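Local coordinates for E3 ubiquitin-protein ligase HERC2 (PDB 4L1M) that probably acts as an E3 ubiquitin ligase of the HECT family, in which this first RCC1-like beta-propeller domain is likely to serve protein interactions, at residues A159-G172 / L205-T219. Numbering follows the deposited sequence.
Sequences ACGSTYSAAITAEG and LKVIDVACGSGDAQT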
loop_
_atom_site.group_PDB
_atom_site.type_symbol
_atom_site.label_atom_id
_atom_site.label_comp_id
_atom_site.label_asym_id
_atom_site.label_seq_id
_atom_site.Cartn_x
_atom_site.Cartn_y
_atom_site.Cartn_z
ATOM N N ALA A 159 -1.595 3.454 7.173
ATOM C CA ALA A 159 -0.676 3.297 6.078
ATOM C C ALA A 159 0.732 3.364 6.599
ATOM O O ALA A 159 0.989 4.031 7.580
ATOM C CB ALA A 159 -0.910 4.383 5.049
ATOM N N CYS A 160 1.647 2.689 5.904
ATOM C CA CYS A 160 3.055 2.750 6.199
ATOM C C CYS A 160 3.871 3.173 4.986
ATOM O O CYS A 160 3.564 2.812 3.837
ATOM C CB CYS A 160 3.549 1.382 6.617
ATOM S SG CYS A 160 2.880 0.796 8.174
ATOM N N GLY A 161 4.939 3.910 5.263
ATOM C CA GLY A 161 6.028 4.103 4.321
ATOM C C GLY A 161 7.168 3.205 4.724
ATOM O O GLY A 161 7.029 2.372 5.628
ATOM N N SER A 162 8.304 3.347 4.052
ATOM C CA SER A 162 9.487 2.556 4.425
ATOM C C SER A 162 9.994 2.979 5.789
ATOM O O SER A 162 10.451 2.141 6.554
ATOM C CB SER A 162 10.599 2.684 3.379
ATOM O OG SER A 162 10.967 4.035 3.226
ATOM N N THR A 163 9.888 4.270 6.098
ATOM C CA THR A 163 10.392 4.789 7.363
ATOM C C THR A 163 9.429 5.698 8.128
ATOM O O THR A 163 9.841 6.394 9.057
ATOM C CB THR A 163 11.698 5.575 7.129
ATOM O OG1 THR A 163 11.433 6.681 6.270
ATOM C CG2 THR A 163 12.767 4.674 6.512
ATOM N N TYR A 164 8.162 5.716 7.728
ATOM C CA TYR A 164 7.178 6.562 8.383
ATOM C C TYR A 164 5.808 5.923 8.335
ATOM O O TYR A 164 5.676 4.796 7.863
ATOM C CB TYR A 164 7.178 7.977 7.800
ATOM C CG TYR A 164 6.783 8.140 6.352
ATOM C CD1 TYR A 164 7.510 7.548 5.320
ATOM C CD2 TYR A 164 5.734 8.977 6.005
ATOM C CE1 TYR A 164 7.150 7.739 3.988
ATOM C CE2 TYR A 164 5.379 9.170 4.682
ATOM C CZ TYR A 164 6.082 8.555 3.678
ATOM O OH TYR A 164 5.706 8.774 2.360
ATOM N N SER A 165 4.809 6.629 8.869
ATOM C CA SER A 165 3.492 6.073 9.074
ATOM C C SER A 165 2.423 7.168 8.911
ATOM O O SER A 165 2.712 8.369 9.046
ATOM C CB SER A 165 3.408 5.471 10.484
ATOM O OG SER A 165 4.376 4.450 10.684
ATOM N N ALA A 166 1.191 6.757 8.624
ATOM C CA ALA A 166 0.087 7.701 8.612
ATOM C C ALA A 166 -1.213 7.062 9.090
ATOM O O ALA A 166 -1.332 5.821 9.166
ATOM C CB ALA A 166 -0.094 8.297 7.230
ATOM N N ALA A 167 -2.182 7.918 9.419
ATOM C CA ALA A 167 -3.499 7.451 9.719
ATOM C C ALA A 167 -4.535 8.524 9.472
ATOM O O ALA A 167 -4.251 9.702 9.563
ATOM C CB ALA A 167 -3.558 6.972 11.157
ATOM N N ILE A 168 -5.747 8.103 9.165
ATOM C CA ILE A 168 -6.845 9.017 8.870
ATOM C C ILE A 168 -7.974 8.777 9.887
ATOM O O ILE A 168 -8.317 7.630 10.173
ATOM C CB ILE A 168 -7.358 8.791 7.425
ATOM C CG1 ILE A 168 -6.222 8.979 6.419
ATOM C CG2 ILE A 168 -8.464 9.768 7.075
ATOM C CD1 ILE A 168 -6.552 8.520 5.012
ATOM N N THR A 169 -8.558 9.853 10.411
ATOM C CA THR A 169 -9.703 9.734 11.300
ATOM C C THR A 169 -11.011 9.760 10.527
ATOM O O THR A 169 -11.038 10.059 9.337
ATOM C CB THR A 169 -9.715 10.853 12.341
ATOM O OG1 THR A 169 -9.930 12.131 11.702
ATOM C CG2 THR A 169 -8.405 10.854 13.093
ATOM N N ALA A 170 -12.107 9.467 11.218
ATOM C CA ALA A 170 -13.435 9.468 10.590
ATOM C C ALA A 170 -13.853 10.889 10.137
ATOM O O ALA A 170 -14.478 11.025 9.098
ATOM C CB ALA A 170 -14.468 8.854 11.515
ATOM N N GLU A 171 -13.470 11.925 10.896
ATOM C CA GLU A 171 -13.664 13.358 10.486
ATOM C C GLU A 171 -12.872 13.773 9.230
ATOM O O GLU A 171 -13.172 14.800 8.651
ATOM C CB GLU A 171 -13.178 14.312 11.577
ATOM C CG GLU A 171 -14.098 14.515 12.741
ATOM C CD GLU A 171 -13.507 15.448 13.801
ATOM O OE1 GLU A 171 -14.279 15.910 14.679
ATOM O OE2 GLU A 171 -12.281 15.712 13.773
ATOM N N GLY A 172 -11.804 13.041 8.884
ATOM C CA GLY A 172 -10.970 13.400 7.741
ATOM C C GLY A 172 -9.655 14.112 8.060
ATOM O O GLY A 172 -9.055 14.718 7.183
ATOM N N LEU A 205 -10.316 20.052 4.893
ATOM C CA LEU A 205 -10.723 19.104 3.880
ATOM C C LEU A 205 -10.822 17.743 4.521
ATOM O O LEU A 205 -10.116 17.445 5.470
ATOM C CB LEU A 205 -9.691 19.034 2.767
ATOM C CG LEU A 205 -9.509 20.312 1.962
ATOM C CD1 LEU A 205 -8.337 20.147 1.015
ATOM C CD2 LEU A 205 -10.753 20.637 1.190
ATOM N N LYS A 206 -11.701 16.903 3.987
ATOM C CA LYS A 206 -11.844 15.562 4.483
ATOM C C LYS A 206 -10.938 14.620 3.674
ATOM O O LYS A 206 -11.227 14.301 2.525
ATOM C CB LYS A 206 -13.298 15.120 4.414
ATOM C CG LYS A 206 -13.533 13.839 5.189
ATOM C CD LYS A 206 -14.886 13.194 4.911
ATOM C CE LYS A 206 -14.830 11.718 5.295
ATOM N NZ LYS A 206 -16.177 11.213 5.604
ATOM N N VAL A 207 -9.853 14.166 4.289
ATOM C CA VAL A 207 -8.954 13.219 3.643
ATOM C C VAL A 207 -9.589 11.842 3.684
ATOM O O VAL A 207 -10.090 11.432 4.731
ATOM C CB VAL A 207 -7.580 13.165 4.360
ATOM C CG1 VAL A 207 -6.664 12.130 3.726
ATOM C CG2 VAL A 207 -6.909 14.525 4.334
ATOM N N ILE A 208 -9.544 11.122 2.560
ATOM C CA ILE A 208 -10.125 9.763 2.489
ATOM C C ILE A 208 -9.153 8.650 2.105
ATOM O O ILE A 208 -9.464 7.476 2.293
ATOM C CB ILE A 208 -11.329 9.694 1.531
ATOM C CG1 ILE A 208 -10.884 9.926 0.075
ATOM C CG2 ILE A 208 -12.406 10.680 1.985
ATOM C CD1 ILE A 208 -12.004 9.751 -0.936
ATOM N N ASP A 209 -8.013 8.995 1.533
ATOM C CA ASP A 209 -6.972 8.016 1.296
ATOM C C ASP A 209 -5.610 8.674 1.417
ATOM O O ASP A 209 -5.478 9.893 1.251
ATOM C CB ASP A 209 -7.135 7.366 -0.076
ATOM C CG ASP A 209 -6.351 6.078 -0.203
ATOM O OD1 ASP A 209 -6.206 5.329 0.815
ATOM O OD2 ASP A 209 -5.866 5.808 -1.329
ATOM N N VAL A 210 -4.608 7.860 1.712
ATOM C CA VAL A 210 -3.231 8.303 1.812
ATOM C C VAL A 210 -2.324 7.137 1.453
ATOM O O VAL A 210 -2.634 6.004 1.771
ATOM C CB VAL A 210 -2.908 8.835 3.234
ATOM C CG1 VAL A 210 -2.960 7.734 4.260
ATOM C CG2 VAL A 210 -1.543 9.509 3.271
ATOM N N ALA A 211 -1.200 7.415 0.796
ATOM C CA ALA A 211 -0.196 6.387 0.493
ATOM C C ALA A 211 1.234 6.941 0.715
ATOM O O ALA A 211 1.517 8.120 0.436
ATOM C CB ALA A 211 -0.364 5.873 -0.920
ATOM N N CYS A 212 2.113 6.079 1.230
ATOM C CA CYS A 212 3.444 6.457 1.595
ATOM C C CYS A 212 4.497 5.741 0.749
ATOM O O CYS A 212 4.322 4.596 0.396
ATOM C CB CYS A 212 3.656 6.130 3.046
ATOM S SG CYS A 212 2.489 6.949 4.133
ATOM N N GLY A 213 5.610 6.425 0.469
ATOM C CA GLY A 213 6.663 5.894 -0.368
ATOM C C GLY A 213 7.905 5.452 0.387
ATOM O O GLY A 213 7.890 5.311 1.603
ATOM N N SER A 214 8.975 5.219 -0.372
ATOM C CA SER A 214 10.234 4.705 0.128
ATOM C C SER A 214 11.422 5.477 -0.406
ATOM O O SER A 214 11.270 6.405 -1.188
ATOM C CB SER A 214 10.392 3.228 -0.226
ATOM O OG SER A 214 10.344 3.004 -1.606
ATOM N N GLY A 215 12.617 5.094 0.061
ATOM C CA GLY A 215 13.854 5.857 -0.182
ATOM C C GLY A 215 13.560 7.308 0.118
ATOM O O GLY A 215 13.012 7.620 1.178
ATOM N N ASP A 216 13.932 8.190 -0.798
ATOM C CA ASP A 216 13.596 9.605 -0.677
ATOM C C ASP A 216 12.177 9.690 -1.109
ATOM O O ASP A 216 11.866 9.635 -2.290
ATOM C CB ASP A 216 14.521 10.446 -1.569
ATOM C CG ASP A 216 15.999 10.395 -1.098
ATOM O OD1 ASP A 216 16.292 9.793 -0.045
ATOM O OD2 ASP A 216 16.851 10.962 -1.797
ATOM N N ALA A 217 11.295 9.746 -0.131
ATOM C CA ALA A 217 9.913 9.329 -0.309
ATOM C C ALA A 217 8.984 10.476 -0.561
ATOM O O ALA A 217 9.154 11.564 -0.006
ATOM C CB ALA A 217 9.446 8.603 0.931
ATOM N N GLN A 218 7.983 10.189 -1.375
ATOM C CA GLN A 218 6.824 11.033 -1.558
ATOM C C GLN A 218 5.654 10.519 -0.744
ATOM O O GLN A 218 5.622 9.363 -0.325
ATOM C CB GLN A 218 6.397 11.078 -3.053
ATOM C CG GLN A 218 5.514 9.918 -3.537
ATOM C CD GLN A 218 6.275 8.636 -3.880
ATOM O OE1 GLN A 218 7.226 8.277 -3.231
ATOM N NE2 GLN A 218 5.812 7.928 -4.897
ATOM N N THR A 219 4.661 11.379 -0.575
ATOM C CA THR A 219 3.446 11.017 0.122
ATOM C C THR A 219 2.297 11.538 -0.717
ATOM O O THR A 219 2.389 12.632 -1.237
ATOM C CB THR A 219 3.455 11.654 1.521
ATOM O OG1 THR A 219 4.647 11.234 2.232
ATOM C CG2 THR A 219 2.206 11.275 2.301
HETATM O O HOH W 1 1.327 3.471 2.336
#
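The Y164 hydroxyl crosses from one propeller blade into the next and binds there twice. Y164 OH donates to T219 OG1 (2.7 Å) and accepts from G213 N (3.0 Å). The fold is the seven-bladed RCC1-type beta-propeller, and two adjacent four-stranded blades pack face to face here. Strand 164-169 runs nearly antiparallel to strand 207-212, with axes 7.4 Å apart at an angle of 158°.

The tyrosine CG sits between the backbone N and the carbonyl carbon (chi1 64°), and the ring leans into the neighbouring blade. T219 OG1 lies at the ring edge, near its plane. T219 OG1 is also hydrogen-bonded to R184 O, which links the tyrosine to the loop that carries R184. C212 SG lies 4.3 Å from the centroid of the Y164 ring and oblique to it, a sulfur-aromatic contact. A217 CB, in the loop just before strand 218-223, touches Y164 CE1.

The loops that follow strands 155-160 and 207-212 meet beside the ring. S162 N donates to G213 O at 3.2 Å, 28° out of the carbonyl plane. A water bridges C160 O and C212 N.

Farther along the strands the packing is aliphatic. I168 CD1 lies 3.8 Å from both V207 CG1 and V210 CG1. A159 and A166 offer their methyls to the same V210 branch and to C212 SG.

A type I beta turn, T169 to G172, follows strand 164-169 at the far end of the contact. G172 has a positive phi, and its CA packs against K206 CG. V207 N then donates to a lone pair of G172 O in the carbonyl plane, 3.1 Å away.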